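Local coordinates for protein ATP-dependent DNA helicase PIF1 (PDB 7OTJ) that probably couples ATP hydrolysis to 5'-3' unwinding of DNA, including G-quadruplexes, to keep the nuclear and mitochondrial genomes stable, at residues A[423-428]-A[438-443]; A[294-299]-A[443-448]; A[19-24]-A[182-187]; A[167-172]-A[500-505]. All blocks are in the same frame, centred on the assembly; numbering follows the deposited sequence.

Contact 1. Residues A[423-428]-A[438-443]; sequences PEQWTT and SRIQFP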
loop_
_atom_site.group_PDB
_atom_site.type_symbol
_atom_site.label_atom_id
_atom_site.label_comp_id
_atom_site.label_asym_id
_atom_site.label_seq_id
_atom_site.Cartn_x
_atom_site.Cartn_y
_atom_site.Cartn_z
ATOM N N PRO A 423 1.333 -14.901 18.264
ATOM C CA PRO A 423 0.863 -13.527 18.463
ATOM C C PRO A 423 2.017 -12.534 18.497
ATOM O O PRO A 423 3.140 -12.861 18.892
ATOM C CB PRO A 423 0.140 -13.589 19.815
ATOM C CG PRO A 423 0.767 -14.732 20.522
ATOM C CD PRO A 423 1.093 -15.738 19.452
ATOM N N GLU A 424 1.716 -11.304 18.078
ATOM C CA GLU A 424 2.684 -10.220 18.011
ATOM C C GLU A 424 2.145 -9.016 18.768
ATOM O O GLU A 424 0.956 -8.943 19.085
ATOM C CB GLU A 424 2.983 -9.824 16.563
ATOM C CG GLU A 424 3.745 -10.869 15.786
ATOM C CD GLU A 424 5.094 -11.159 16.400
ATOM O OE1 GLU A 424 5.388 -12.343 16.659
ATOM O OE2 GLU A 424 5.855 -10.197 16.639
ATOM N N GLN A 425 3.033 -8.069 19.062
ATOM C CA GLN A 425 2.668 -6.862 19.792
ATOM C C GLN A 425 2.849 -5.633 18.910
ATOM O O GLN A 425 3.898 -5.460 18.282
ATOM C CB GLN A 425 3.495 -6.717 21.072
ATOM C CG GLN A 425 3.107 -5.497 21.903
ATOM C CD GLN A 425 4.074 -5.208 23.036
ATOM O OE1 GLN A 425 5.243 -5.590 22.989
ATOM N NE2 GLN A 425 3.589 -4.519 24.059
ATOM N N TRP A 426 1.822 -4.788 18.869
ATOM C CA TRP A 426 1.885 -3.467 18.260
ATOM C C TRP A 426 1.793 -2.428 19.366
ATOM O O TRP A 426 0.935 -2.531 20.250
ATOM C CB TRP A 426 0.758 -3.263 17.241
ATOM C CG TRP A 426 0.870 -4.119 16.005
ATOM C CD1 TRP A 426 1.354 -3.743 14.786
ATOM C CD2 TRP A 426 0.478 -5.491 15.872
ATOM N NE1 TRP A 426 1.292 -4.793 13.902
ATOM C CE2 TRP A 426 0.759 -5.879 14.545
ATOM C CE3 TRP A 426 -0.078 -6.430 16.747
ATOM C CZ2 TRP A 426 0.500 -7.165 14.071
ATOM C CZ3 TRP A 426 -0.334 -7.708 16.275
ATOM C CH2 TRP A 426 -0.044 -8.063 14.949
ATOM N N THR A 427 2.674 -1.434 19.322
ATOM C CA THR A 427 2.783 -0.453 20.391
ATOM C C THR A 427 2.732 0.950 19.814
ATOM O O THR A 427 3.327 1.220 18.766
ATOM C CB THR A 427 4.081 -0.622 21.188
ATOM O OG1 THR A 427 5.202 -0.464 20.309
ATOM C CG2 THR A 427 4.140 -1.990 21.848
ATOM N N THR A 428 1.957 1.813 20.460
ATOM C CA THR A 428 2.152 3.249 20.367
ATOM C C THR A 428 3.118 3.657 21.474
ATOM O O THR A 428 2.906 3.320 22.644
ATOM C CB THR A 428 0.815 3.978 20.497
ATOM O OG1 THR A 428 0.029 3.739 19.322
ATOM C CG2 THR A 428 1.024 5.462 20.660
ATOM N N SER A 438 -0.712 -0.725 23.950
ATOM C CA SER A 438 -0.261 -2.030 23.485
ATOM C C SER A 438 -1.447 -2.882 23.043
ATOM O O SER A 438 -2.470 -2.946 23.735
ATOM C CB SER A 438 0.521 -2.753 24.582
ATOM O OG SER A 438 0.972 -4.019 24.137
ATOM N N ARG A 439 -1.287 -3.567 21.912
ATOM C CA ARG A 439 -2.253 -4.561 21.460
ATOM C C ARG A 439 -1.507 -5.819 21.052
ATOM O O ARG A 439 -0.586 -5.761 20.231
ATOM C CB ARG A 439 -3.104 -4.073 20.280
ATOM C CG ARG A 439 -3.854 -5.221 19.595
ATOM C CD ARG A 439 -4.880 -4.745 18.585
ATOM N NE ARG A 439 -6.023 -4.115 19.232
ATOM C CZ ARG A 439 -6.969 -3.443 18.591
ATOM N NH1 ARG A 439 -6.957 -3.321 17.271
ATOM N NH2 ARG A 439 -7.943 -2.868 19.293
ATOM N N ILE A 440 -1.918 -6.952 21.612
ATOM C CA ILE A 440 -1.330 -8.246 21.299
ATOM C C ILE A 440 -2.373 -9.037 20.528
ATOM O O ILE A 440 -3.499 -9.230 21.004
ATOM C CB ILE A 440 -0.879 -8.988 22.567
ATOM C CG1 ILE A 440 0.179 -8.161 23.307
ATOM C CG2 ILE A 440 -0.340 -10.367 22.213
ATOM C CD1 ILE A 440 0.665 -8.784 24.598
ATOM N N GLN A 441 -2.003 -9.470 19.327
ATOM C CA GLN A 441 -2.899 -10.191 18.439
ATOM C C GLN A 441 -2.046 -10.963 17.447
ATOM O O GLN A 441 -0.890 -10.613 17.197
ATOM C CB GLN A 441 -3.849 -9.229 17.714
ATOM C CG GLN A 441 -4.837 -9.883 16.752
ATOM C CD GLN A 441 -5.865 -10.740 17.462
ATOM O OE1 GLN A 441 -5.593 -11.883 17.834
ATOM N NE2 GLN A 441 -7.058 -10.188 17.657
ATOM N N PHE A 442 -2.621 -12.018 16.891
ATOM C CA PHE A 442 -1.975 -12.692 15.780
ATOM C C PHE A 442 -1.916 -11.753 14.580
ATOM O O PHE A 442 -2.880 -11.027 14.311
ATOM C CB PHE A 442 -2.724 -13.972 15.417
ATOM C CG PHE A 442 -2.765 -14.976 16.529
ATOM C CD1 PHE A 442 -1.760 -15.917 16.666
ATOM C CD2 PHE A 442 -3.797 -14.966 17.452
ATOM C CE1 PHE A 442 -1.787 -16.834 17.693
ATOM C CE2 PHE A 442 -3.830 -15.880 18.483
ATOM C CZ PHE A 442 -2.825 -16.817 18.603
ATOM N N PRO A 443 -0.806 -11.729 13.851
ATOM C CA PRO A 443 -0.664 -10.790 12.724
ATOM C C PRO A 443 -1.393 -11.261 11.470
ATOM O O PRO A 443 -0.792 -11.486 10.415
ATOM C CB PRO A 443 0.856 -10.740 12.536
ATOM C CG PRO A 443 1.301 -12.104 12.927
ATOM C CD PRO A 443 0.423 -12.506 14.082
#
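The indole of W426 is met at its edge, near the ring plane, by the carbonyl oxygens of R439 and Q441 and by the CA of P443. W426 and P443 cross at about a right angle, with W426 CH2 3.7 Å from P443 CB. W426 CG lies anti to its carbonyl carbon (chi1 -68°), and from there the ring reaches across the partner strand. K299 adds a cation-pi contact to this indole. The F442 ring carries P423 over one face, its CB above the ring centre, and P423 CD is 3.5 Å from F442 CE1. Y261 and Y403 also meet the F442 ring.

The two strands form an antiparallel beta hairpin. E424 and Q441 are a hydrogen-bonded pair, with E424 N to Q441 O at 2.8 Å. W426 and R439 are the next such pair, with W426 N to R439 O at 2.9 Å. Return bonds run from Q441 N to E424 O and from R439 N to W426 O. Between them sits the non-hydrogen-bonded pair Q425-I440. The bent Q441 side chain folds back, and its OE1 accepts from F442 N at 3.1 Å.

Q441 NE2 bonds to the carbonyls of Y261 and P284. R439 NH1 bonds to A283 O, and R439 NH2 forms a salt bridge with D265 OD2. Strand 435-446 is held between strands 424-429 and 259-267, with helix 273-279 touching R439 and T428.

Contact 2. Residues A[294-299]-A[443-448]; sequences QVMCIK and PLILAW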
loop_
_atom_site.group_PDB
_atom_site.type_symbol
_atom_site.label_atom_id
_atom_site.label_comp_id
_atom_site.label_asym_id
_atom_site.label_seq_id
_atom_site.Cartn_x
_atom_site.Cartn_y
_atom_site.Cartn_z
ATOM N N GLN A 294 -9.340 -17.344 3.967
ATOM C CA GLN A 294 -8.291 -16.526 3.374
ATOM C C GLN A 294 -7.755 -15.522 4.392
ATOM O O GLN A 294 -8.521 -14.862 5.097
ATOM C CB GLN A 294 -8.843 -15.799 2.148
ATOM C CG GLN A 294 -7.798 -15.397 1.133
ATOM C CD GLN A 294 -7.265 -16.580 0.351
ATOM O OE1 GLN A 294 -7.769 -17.700 0.465
ATOM N NE2 GLN A 294 -6.241 -16.335 -0.453
ATOM N N VAL A 295 -6.429 -15.369 4.437
ATOM C CA VAL A 295 -5.786 -14.482 5.402
ATOM C C VAL A 295 -4.599 -13.791 4.751
ATOM O O VAL A 295 -4.067 -14.234 3.733
ATOM C CB VAL A 295 -5.292 -15.203 6.677
ATOM C CG1 VAL A 295 -6.455 -15.673 7.538
ATOM C CG2 VAL A 295 -4.374 -16.346 6.302
ATOM N N MET A 296 -4.180 -12.694 5.375
ATOM C CA MET A 296 -3.019 -11.934 4.937
ATOM C C MET A 296 -2.139 -11.632 6.137
ATOM O O MET A 296 -2.619 -11.118 7.151
ATOM C CB MET A 296 -3.435 -10.631 4.251
ATOM C CG MET A 296 -2.333 -9.592 4.193
ATOM S SD MET A 296 -2.793 -8.117 3.265
ATOM C CE MET A 296 -2.014 -6.843 4.244
ATOM N N CYS A 297 -0.854 -11.948 6.016
ATOM C CA CYS A 297 0.106 -11.599 7.051
ATOM C C CYS A 297 0.309 -10.087 7.088
ATOM O O CYS A 297 0.390 -9.433 6.047
ATOM C CB CYS A 297 1.431 -12.309 6.790
ATOM S SG CYS A 297 2.704 -11.963 8.002
ATOM N N ILE A 298 0.393 -9.524 8.291
ATOM C CA ILE A 298 0.527 -8.077 8.413
ATOM C C ILE A 298 1.805 -7.680 9.154
ATOM O O ILE A 298 1.905 -6.562 9.654
ATOM C CB ILE A 298 -0.715 -7.458 9.081
ATOM C CG1 ILE A 298 -0.857 -7.967 10.517
ATOM C CG2 ILE A 298 -1.964 -7.759 8.273
ATOM C CD1 ILE A 298 -2.011 -7.352 11.277
ATOM N N LYS A 299 2.794 -8.572 9.213
ATOM C CA LYS A 299 4.095 -8.258 9.789
ATOM C C LYS A 299 5.184 -8.875 8.926
ATOM O O LYS A 299 4.999 -9.960 8.365
ATOM C CB LYS A 299 4.219 -8.765 11.235
ATOM C CG LYS A 299 5.556 -8.448 11.890
ATOM C CD LYS A 299 5.538 -8.710 13.384
ATOM C CE LYS A 299 4.663 -7.695 14.122
ATOM N NZ LYS A 299 5.196 -6.299 14.110
ATOM N N PRO A 443 -0.806 -11.729 13.851
ATOM C CA PRO A 443 -0.664 -10.790 12.724
ATOM C C PRO A 443 -1.393 -11.261 11.470
ATOM O O PRO A 443 -0.792 -11.486 10.415
ATOM C CB PRO A 443 0.856 -10.740 12.536
ATOM C CG PRO A 443 1.301 -12.104 12.927
ATOM C CD PRO A 443 0.423 -12.506 14.082
ATOM N N LEU A 444 -2.717 -11.378 11.567
ATOM C CA LEU A 444 -3.517 -11.890 10.465
ATOM C C LEU A 444 -4.816 -11.108 10.354
ATOM O O LEU A 444 -5.375 -10.665 11.360
ATOM C CB LEU A 444 -3.837 -13.383 10.649
ATOM C CG LEU A 444 -2.674 -14.374 10.733
ATOM C CD1 LEU A 444 -3.181 -15.756 11.119
ATOM C CD2 LEU A 444 -1.914 -14.428 9.419
ATOM N N ILE A 445 -5.266 -10.919 9.115
ATOM C CA ILE A 445 -6.588 -10.395 8.801
ATOM C C ILE A 445 -7.184 -11.281 7.717
ATOM O O ILE A 445 -6.466 -11.809 6.864
ATOM C CB ILE A 445 -6.549 -8.920 8.343
ATOM C CG1 ILE A 445 -5.623 -8.762 7.142
ATOM C CG2 ILE A 445 -6.133 -8.005 9.492
ATOM C CD1 ILE A 445 -5.672 -7.393 6.538
ATOM N N LEU A 446 -8.505 -11.467 7.768
ATOM C CA LEU A 446 -9.182 -12.219 6.714
ATOM C C LEU A 446 -8.989 -11.477 5.400
ATOM O O LEU A 446 -9.488 -10.358 5.242
ATOM C CB LEU A 446 -10.675 -12.387 7.009
ATOM C CG LEU A 446 -11.116 -13.280 8.170
ATOM C CD1 LEU A 446 -12.616 -13.149 8.397
ATOM C CD2 LEU A 446 -10.741 -14.724 7.905
ATOM N N ALA A 447 -8.237 -12.068 4.462
ATOM C CA ALA A 447 -7.811 -11.264 3.325
ATOM C C ALA A 447 -8.902 -11.154 2.265
ATOM O O ALA A 447 -9.439 -10.072 2.047
ATOM C CB ALA A 447 -6.534 -11.857 2.724
ATOM N N TRP A 448 -9.305 -12.277 1.666
ATOM C CA TRP A 448 -10.481 -12.367 0.799
ATOM C C TRP A 448 -10.785 -11.100 -0.006
ATOM O O TRP A 448 -10.655 -11.076 -1.234
ATOM C CB TRP A 448 -11.699 -12.769 1.624
ATOM C CG TRP A 448 -11.996 -14.240 1.588
ATOM C CD1 TRP A 448 -11.910 -15.066 0.509
ATOM C CD2 TRP A 448 -12.414 -15.059 2.687
ATOM N NE1 TRP A 448 -12.258 -16.348 0.861
ATOM C CE2 TRP A 448 -12.571 -16.370 2.195
ATOM C CE3 TRP A 448 -12.677 -14.809 4.037
ATOM C CZ2 TRP A 448 -12.975 -17.428 3.005
ATOM C CZ3 TRP A 448 -13.080 -15.862 4.841
ATOM C CH2 TRP A 448 -13.224 -17.153 4.323
#
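Q294 places its CB over one face of the W448 indole, 3.5 Å from the centroid of the five-membered ring and almost on its normal. This CH-pi contact belongs to the close end of the contact. Here A447 N also bonds to Q294 O at 2.9 Å. A447 CB sits next to the M296 side chain, 3.7 Å from its CB.

The backbone then runs antiparallel, and M296 and I445 form a hydrogen-bonded pair. M296 N reaches I445 O at 2.9 Å, but the return bond from I445 N to M296 O is weak at 3.3 Å. These strands, 294-297 and 435-446, belong to the curled antiparallel sheet that takes in part of the 2B domain, a family of the SH3 clan. On the M296 side, I298 CG2 lies 4.0 Å from I445 CG1. I298 N bonds to P443 O. I298 CG1 lies between its backbone N and carbonyl carbon (chi1 64°), which turns it onto P443 CB.

The other side is looser between the two segments. V295 CG2 comes no nearer than 4.4 Å to L444 CD2. V406 of strand 404-409 touches both side chains. At the partly exposed end, K299 only brushes P443 with its CB, and its chain leads away toward E424.

Contact 3. Residues A[19-24]-A[182-187]; sequences VSLFYT and RTITLK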
loop_
_atom_site.group_PDB
_atom_site.type_symbol
_atom_site.label_atom_id
_atom_site.label_comp_id
_atom_site.label_asym_id
_atom_site.label_seq_id
_atom_site.Cartn_x
_atom_site.Cartn_y
_atom_site.Cartn_z
ATOM N N VAL A 19 19.704 13.287 -10.643
ATOM C CA VAL A 19 18.641 14.254 -10.886
ATOM C C VAL A 19 17.409 13.888 -10.071
ATOM O O VAL A 19 16.987 12.724 -10.040
ATOM C CB VAL A 19 18.308 14.320 -12.384
ATOM C CG1 VAL A 19 17.241 15.375 -12.637
ATOM C CG2 VAL A 19 19.562 14.603 -13.192
ATOM N N SER A 20 16.815 14.886 -9.422
ATOM C CA SER A 20 15.522 14.711 -8.781
ATOM C C SER A 20 14.441 14.731 -9.850
ATOM O O SER A 20 14.368 15.667 -10.655
ATOM C CB SER A 20 15.282 15.804 -7.743
ATOM O OG SER A 20 16.057 15.571 -6.579
ATOM N N LEU A 21 13.619 13.687 -9.884
ATOM C CA LEU A 21 12.681 13.566 -10.984
ATOM C C LEU A 21 11.432 12.816 -10.553
ATOM O O LEU A 21 11.400 12.138 -9.520
ATOM C CB LEU A 21 13.335 12.871 -12.187
ATOM C CG LEU A 21 13.934 11.469 -12.052
ATOM C CD1 LEU A 21 12.851 10.374 -12.074
ATOM C CD2 LEU A 21 14.933 11.252 -13.177
ATOM N N PHE A 22 10.408 12.943 -11.388
ATOM C CA PHE A 22 9.166 12.195 -11.291
ATOM C C PHE A 22 8.988 11.428 -12.590
ATOM O O PHE A 22 9.087 12.011 -13.673
ATOM C CB PHE A 22 7.996 13.148 -11.039
ATOM C CG PHE A 22 6.639 12.578 -11.371
ATOM C CD1 PHE A 22 6.130 11.485 -10.687
ATOM C CD2 PHE A 22 5.850 13.177 -12.340
ATOM C CE1 PHE A 22 4.875 10.989 -10.983
ATOM C CE2 PHE A 22 4.599 12.690 -12.638
ATOM C CZ PHE A 22 4.106 11.597 -11.959
ATOM N N TYR A 23 8.771 10.124 -12.498
ATOM C CA TYR A 23 8.494 9.350 -13.694
ATOM C C TYR A 23 7.135 8.679 -13.558
ATOM O O TYR A 23 6.759 8.212 -12.475
ATOM C CB TYR A 23 9.612 8.349 -14.008
ATOM C CG TYR A 23 9.750 7.151 -13.105
ATOM C CD1 TYR A 23 9.156 5.939 -13.436
ATOM C CD2 TYR A 23 10.525 7.210 -11.953
ATOM C CE1 TYR A 23 9.306 4.827 -12.629
ATOM C CE2 TYR A 23 10.677 6.098 -11.138
ATOM C CZ TYR A 23 10.067 4.910 -11.484
ATOM O OH TYR A 23 10.213 3.799 -10.682
ATOM N N THR A 24 6.375 8.713 -14.650
ATOM C CA THR A 24 4.976 8.317 -14.622
ATOM C C THR A 24 4.622 7.381 -15.773
ATOM O O THR A 24 5.493 6.979 -16.557
ATOM C CB THR A 24 4.097 9.571 -14.652
ATOM O OG1 THR A 24 2.767 9.243 -14.231
ATOM C CG2 THR A 24 4.072 10.186 -16.044
ATOM N N ARG A 182 12.699 16.842 -13.789
ATOM C CA ARG A 182 12.442 16.159 -15.044
ATOM C C ARG A 182 11.266 15.221 -14.836
ATOM O O ARG A 182 11.070 14.682 -13.744
ATOM C CB ARG A 182 13.678 15.384 -15.524
ATOM C CG ARG A 182 13.723 15.140 -17.024
ATOM C CD ARG A 182 14.590 13.932 -17.382
ATOM N NE ARG A 182 14.947 13.898 -18.796
ATOM C CZ ARG A 182 14.105 13.625 -19.785
ATOM N NH1 ARG A 182 12.823 13.381 -19.557
ATOM N NH2 ARG A 182 14.558 13.604 -21.036
ATOM N N THR A 183 10.456 15.076 -15.877
ATOM C CA THR A 183 9.352 14.130 -15.888
ATOM C C THR A 183 9.526 13.194 -17.072
ATOM O O THR A 183 9.687 13.648 -18.209
ATOM C CB THR A 183 8.003 14.849 -15.951
ATOM O OG1 THR A 183 7.866 15.696 -14.803
ATOM C CG2 THR A 183 6.849 13.838 -15.967
ATOM N N ILE A 184 9.491 11.891 -16.804
ATOM C CA ILE A 184 9.642 10.867 -17.829
ATOM C C ILE A 184 8.406 9.983 -17.792
ATOM O O ILE A 184 7.902 9.652 -16.714
ATOM C CB ILE A 184 10.920 10.027 -17.623
ATOM C CG1 ILE A 184 12.144 10.934 -17.485
ATOM C CG2 ILE A 184 11.111 9.059 -18.775
ATOM C CD1 ILE A 184 13.409 10.200 -17.094
ATOM N N THR A 185 7.908 9.620 -18.970
ATOM C CA THR A 185 6.679 8.849 -19.109
ATOM C C THR A 185 6.998 7.490 -19.716
ATOM O O THR A 185 7.515 7.413 -20.836
ATOM C CB THR A 185 5.658 9.598 -19.967
ATOM O OG1 THR A 185 5.291 10.817 -19.303
ATOM C CG2 THR A 185 4.405 8.735 -20.200
ATOM N N LEU A 186 6.730 6.430 -18.958
ATOM C CA LEU A 186 6.725 5.079 -19.502
ATOM C C LEU A 186 5.436 4.842 -20.286
ATOM O O LEU A 186 4.346 5.205 -19.834
ATOM C CB LEU A 186 6.849 4.053 -18.376
ATOM C CG LEU A 186 8.158 3.979 -17.599
ATOM C CD1 LEU A 186 8.079 2.883 -16.547
ATOM C CD2 LEU A 186 9.312 3.723 -18.545
ATOM N N LYS A 187 5.553 4.203 -21.452
ATOM C CA LYS A 187 4.411 4.071 -22.350
ATOM C C LYS A 187 3.948 2.643 -22.595
ATOM O O LYS A 187 2.793 2.459 -22.991
ATOM C CB LYS A 187 4.716 4.722 -23.710
ATOM C CG LYS A 187 4.635 6.246 -23.708
ATOM C CD LYS A 187 5.818 6.861 -24.448
ATOM C CE LYS A 187 5.914 6.352 -25.881
ATOM N NZ LYS A 187 7.044 6.979 -26.625
#
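Strand 21-25 leads into the Walker A P-loop, and its residues F22 and T24 are zipped to the outermost strand, 182-186, by parallel beta bonding. F22 N donates to R182 O at 3.0 Å, and I184 N returns to F22 O at 3.2 Å. Next, T24 N meets I184 O at 2.7 Å. L186 N then reaches T24 O at 2.8 Å. F22 and T24 therefore each give and take one bond.

On one face of the sheet, F22 and T183 lie side by side and point the same way, with F22 CD2 3.8 Å from T183 CG2. W176 meets the same phenyl ring edge-to-face. T24 and T185 repeat the parallel arrangement, T24 CG2 lying 3.5 Å from T185 OG1. The hydroxyl of T24 bonds to G143 O and Y509 OH.

This is the parallel sheet of the PIF1-like helicase core, a P-loop NTPase, where strand 138-143 borders strand 21-25 on its other side. The opposite face holds L21, Y23 and I184. Y23 CB and I184 CB are 4.2 Å apart, and V11 of helix 6-16 touches both side chains. With CG between the backbone N and the carbonyl carbon (chi1 71°), the Y23 ring is directed to helix 31-45, where its hydroxyl bonds to K31 O. The nearest atoms of the L186 side chain and the bound ADP are about 6 Å apart.

Contact 4. Residues A[167-172]-A[500-505]; sequences VFFAFE and ASHRKV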
loop_
_atom_site.group_PDB
_atom_site.type_symbol
_atom_site.label_atom_id
_atom_site.label_comp_id
_atom_site.label_asym_id
_atom_site.label_seq_id
_atom_site.Cartn_x
_atom_site.Cartn_y
_atom_site.Cartn_z
ATOM N N VAL A 167 -8.687 19.214 -2.210
ATOM C CA VAL A 167 -7.742 18.246 -2.760
ATOM C C VAL A 167 -6.563 19.018 -3.345
ATOM O O VAL A 167 -6.711 19.766 -4.316
ATOM C CB VAL A 167 -8.400 17.344 -3.814
ATOM C CG1 VAL A 167 -7.419 16.298 -4.306
ATOM C CG2 VAL A 167 -9.640 16.676 -3.243
ATOM N N PHE A 168 -5.395 18.862 -2.728
ATOM C CA PHE A 168 -4.170 19.554 -3.117
ATOM C C PHE A 168 -3.189 18.507 -3.641
ATOM O O PHE A 168 -2.536 17.811 -2.859
ATOM C CB PHE A 168 -3.599 20.334 -1.936
ATOM C CG PHE A 168 -2.563 21.338 -2.321
ATOM C CD1 PHE A 168 -2.870 22.368 -3.196
ATOM C CD2 PHE A 168 -1.282 21.267 -1.798
ATOM C CE1 PHE A 168 -1.912 23.303 -3.552
ATOM C CE2 PHE A 168 -0.324 22.200 -2.147
ATOM C CZ PHE A 168 -0.639 23.215 -3.023
ATOM N N PHE A 169 -3.126 18.357 -4.963
ATOM C CA PHE A 169 -2.276 17.326 -5.545
ATOM C C PHE A 169 -0.796 17.635 -5.311
ATOM O O PHE A 169 -0.396 18.779 -5.069
ATOM C CB PHE A 169 -2.553 17.181 -7.043
ATOM C CG PHE A 169 -3.876 16.544 -7.360
ATOM C CD1 PHE A 169 -4.996 17.324 -7.595
ATOM C CD2 PHE A 169 -4.001 15.163 -7.425
ATOM C CE1 PHE A 169 -6.221 16.741 -7.888
ATOM C CE2 PHE A 169 -5.228 14.575 -7.718
ATOM C CZ PHE A 169 -6.334 15.365 -7.948
ATOM N N ALA A 170 0.027 16.591 -5.431
ATOM C CA ALA A 170 1.450 16.749 -5.152
ATOM C C ALA A 170 2.106 17.696 -6.147
ATOM O O ALA A 170 2.977 18.488 -5.768
ATOM C CB ALA A 170 2.145 15.388 -5.176
ATOM N N PHE A 171 1.694 17.637 -7.419
ATOM C CA PHE A 171 2.291 18.467 -8.459
ATOM C C PHE A 171 1.948 19.944 -8.329
ATOM O O PHE A 171 2.469 20.750 -9.107
ATOM C CB PHE A 171 1.888 17.965 -9.849
ATOM C CG PHE A 171 0.396 17.865 -10.073
ATOM C CD1 PHE A 171 -0.356 18.989 -10.383
ATOM C CD2 PHE A 171 -0.241 16.634 -10.019
ATOM C CE1 PHE A 171 -1.727 18.887 -10.609
ATOM C CE2 PHE A 171 -1.600 16.527 -10.248
ATOM C CZ PHE A 171 -2.345 17.652 -10.543
ATOM N N GLU A 172 1.080 20.316 -7.390
ATOM C CA GLU A 172 0.759 21.716 -7.157
ATOM C C GLU A 172 1.625 22.341 -6.076
ATOM O O GLU A 172 1.695 23.572 -5.992
ATOM C CB GLU A 172 -0.710 21.875 -6.752
ATOM C CG GLU A 172 -1.710 21.114 -7.604
ATOM C CD GLU A 172 -3.132 21.290 -7.102
ATOM O OE1 GLU A 172 -3.651 22.422 -7.179
ATOM O OE2 GLU A 172 -3.719 20.305 -6.608
ATOM N N ALA A 500 -14.474 8.883 -13.342
ATOM C CA ALA A 500 -14.243 10.319 -13.400
ATOM C C ALA A 500 -12.785 10.617 -13.070
ATOM O O ALA A 500 -12.118 9.841 -12.380
ATOM C CB ALA A 500 -15.182 11.064 -12.446
ATOM N N SER A 501 -12.289 11.742 -13.594
ATOM C CA SER A 501 -10.947 12.231 -13.311
ATOM C C SER A 501 -11.007 13.688 -12.881
ATOM O O SER A 501 -11.904 14.432 -13.282
ATOM C CB SER A 501 -10.026 12.106 -14.526
ATOM O OG SER A 501 -9.574 10.774 -14.683
ATOM N N HIS A 502 -10.022 14.099 -12.087
ATOM C CA HIS A 502 -9.996 15.460 -11.574
ATOM C C HIS A 502 -9.532 16.429 -12.654
ATOM O O HIS A 502 -8.646 16.116 -13.454
ATOM C CB HIS A 502 -9.091 15.563 -10.347
ATOM C CG HIS A 502 -9.355 16.777 -9.506
ATOM N ND1 HIS A 502 -9.152 18.062 -9.967
ATOM C CD2 HIS A 502 -9.814 16.903 -8.238
ATOM C CE1 HIS A 502 -9.473 18.924 -9.020
ATOM N NE2 HIS A 502 -9.878 18.248 -7.960
ATOM N N ARG A 503 -10.161 17.607 -12.680
ATOM C CA ARG A 503 -9.825 18.623 -13.672
ATOM C C ARG A 503 -8.337 18.956 -13.650
ATOM O O ARG A 503 -7.718 19.141 -14.705
ATOM C CB ARG A 503 -10.648 19.889 -13.429
ATOM C CG ARG A 503 -12.043 19.662 -12.866
ATOM C CD ARG A 503 -13.082 19.520 -13.964
ATOM N NE ARG A 503 -14.428 19.798 -13.473
ATOM C CZ ARG A 503 -15.526 19.730 -14.213
ATOM N NH1 ARG A 503 -15.479 19.389 -15.490
ATOM N NH2 ARG A 503 -16.703 20.010 -13.657
ATOM N N LYS A 504 -7.746 19.048 -12.454
ATOM C CA LYS A 504 -6.346 19.447 -12.353
ATOM C C LYS A 504 -5.391 18.353 -12.812
ATOM O O LYS A 504 -4.274 18.663 -13.244
ATOM C CB LYS A 504 -6.022 19.862 -10.916
ATOM C CG LYS A 504 -6.520 21.257 -10.567
ATOM C CD LYS A 504 -6.104 21.680 -9.172
ATOM C CE LYS A 504 -6.389 23.160 -8.943
ATOM N NZ LYS A 504 -5.732 24.051 -9.953
ATOM N N VAL A 505 -5.809 17.086 -12.746
ATOM C CA VAL A 505 -4.963 16.004 -13.238
ATOM C C VAL A 505 -4.883 16.044 -14.759
ATOM O O VAL A 505 -3.805 15.874 -15.342
ATOM C CB VAL A 505 -5.491 14.644 -12.744
ATOM C CG1 VAL A 505 -4.697 13.507 -13.368
ATOM C CG2 VAL A 505 -5.452 14.560 -11.230
#
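F169 and H502 form a T-shaped aromatic pair at the N-cap of helix 503-511, the last modelled helix of the chain. The edge of F169 points at the face of H502, with the ring planes at 83° and the centroids 5.0 Å apart. With its CG anti to the backbone N (chi1 -161°), H502 turns that face to F169 CE1, which lies 3.5 Å from H502 CG. V505, from the first turn of the helix, crosses F169 at about a right angle. Its CG2 lies over one face of the phenyl ring, 3.9 Å from the centroid. V167 CG1 covers the opposite face, toward the rim.

F171 turns its CZ to the backbone of K504, 3.5 Å from K504 O. F508 of the same helix stacks on the F171 ring. E172 and K504 also cross at about a right angle. E172 OE1 rests on the lysine methylenes, and its salt bridge to K504 NZ is long at 3.8 Å. E172 OE2 accepts from F169 N and ties the turn together. The loop before helix 174-179 is thus joined to the C-terminal helix. The cap itself is nearly straight: K504 N donates to H502 ND1 at 3.0 Å, in the plane of the imidazole.

How the contacts relate
Along the chain, contact 3 opens first, and contact 4 opens before it closes, so their segments alternate. Contacts 2 and 1 fall later, both inside the long loop closed by contact 4, with contact 1 nested in contact 2. Contacts 1 and 2 share P443 and strand 435-446, their centres about 14 Å apart in the curled antiparallel sheet. Contacts 3 and 4 lie on the opposite side of the chain's centre, about 18 Å apart between centres. Contact 3 closes one edge of the parallel sheet of the ATPase core, and contact 4 docks the C-terminal helix on that core's loop. Contacts 1 and 3, about 40 Å apart between centres, mark the accessory beta sheet and the ATPase core.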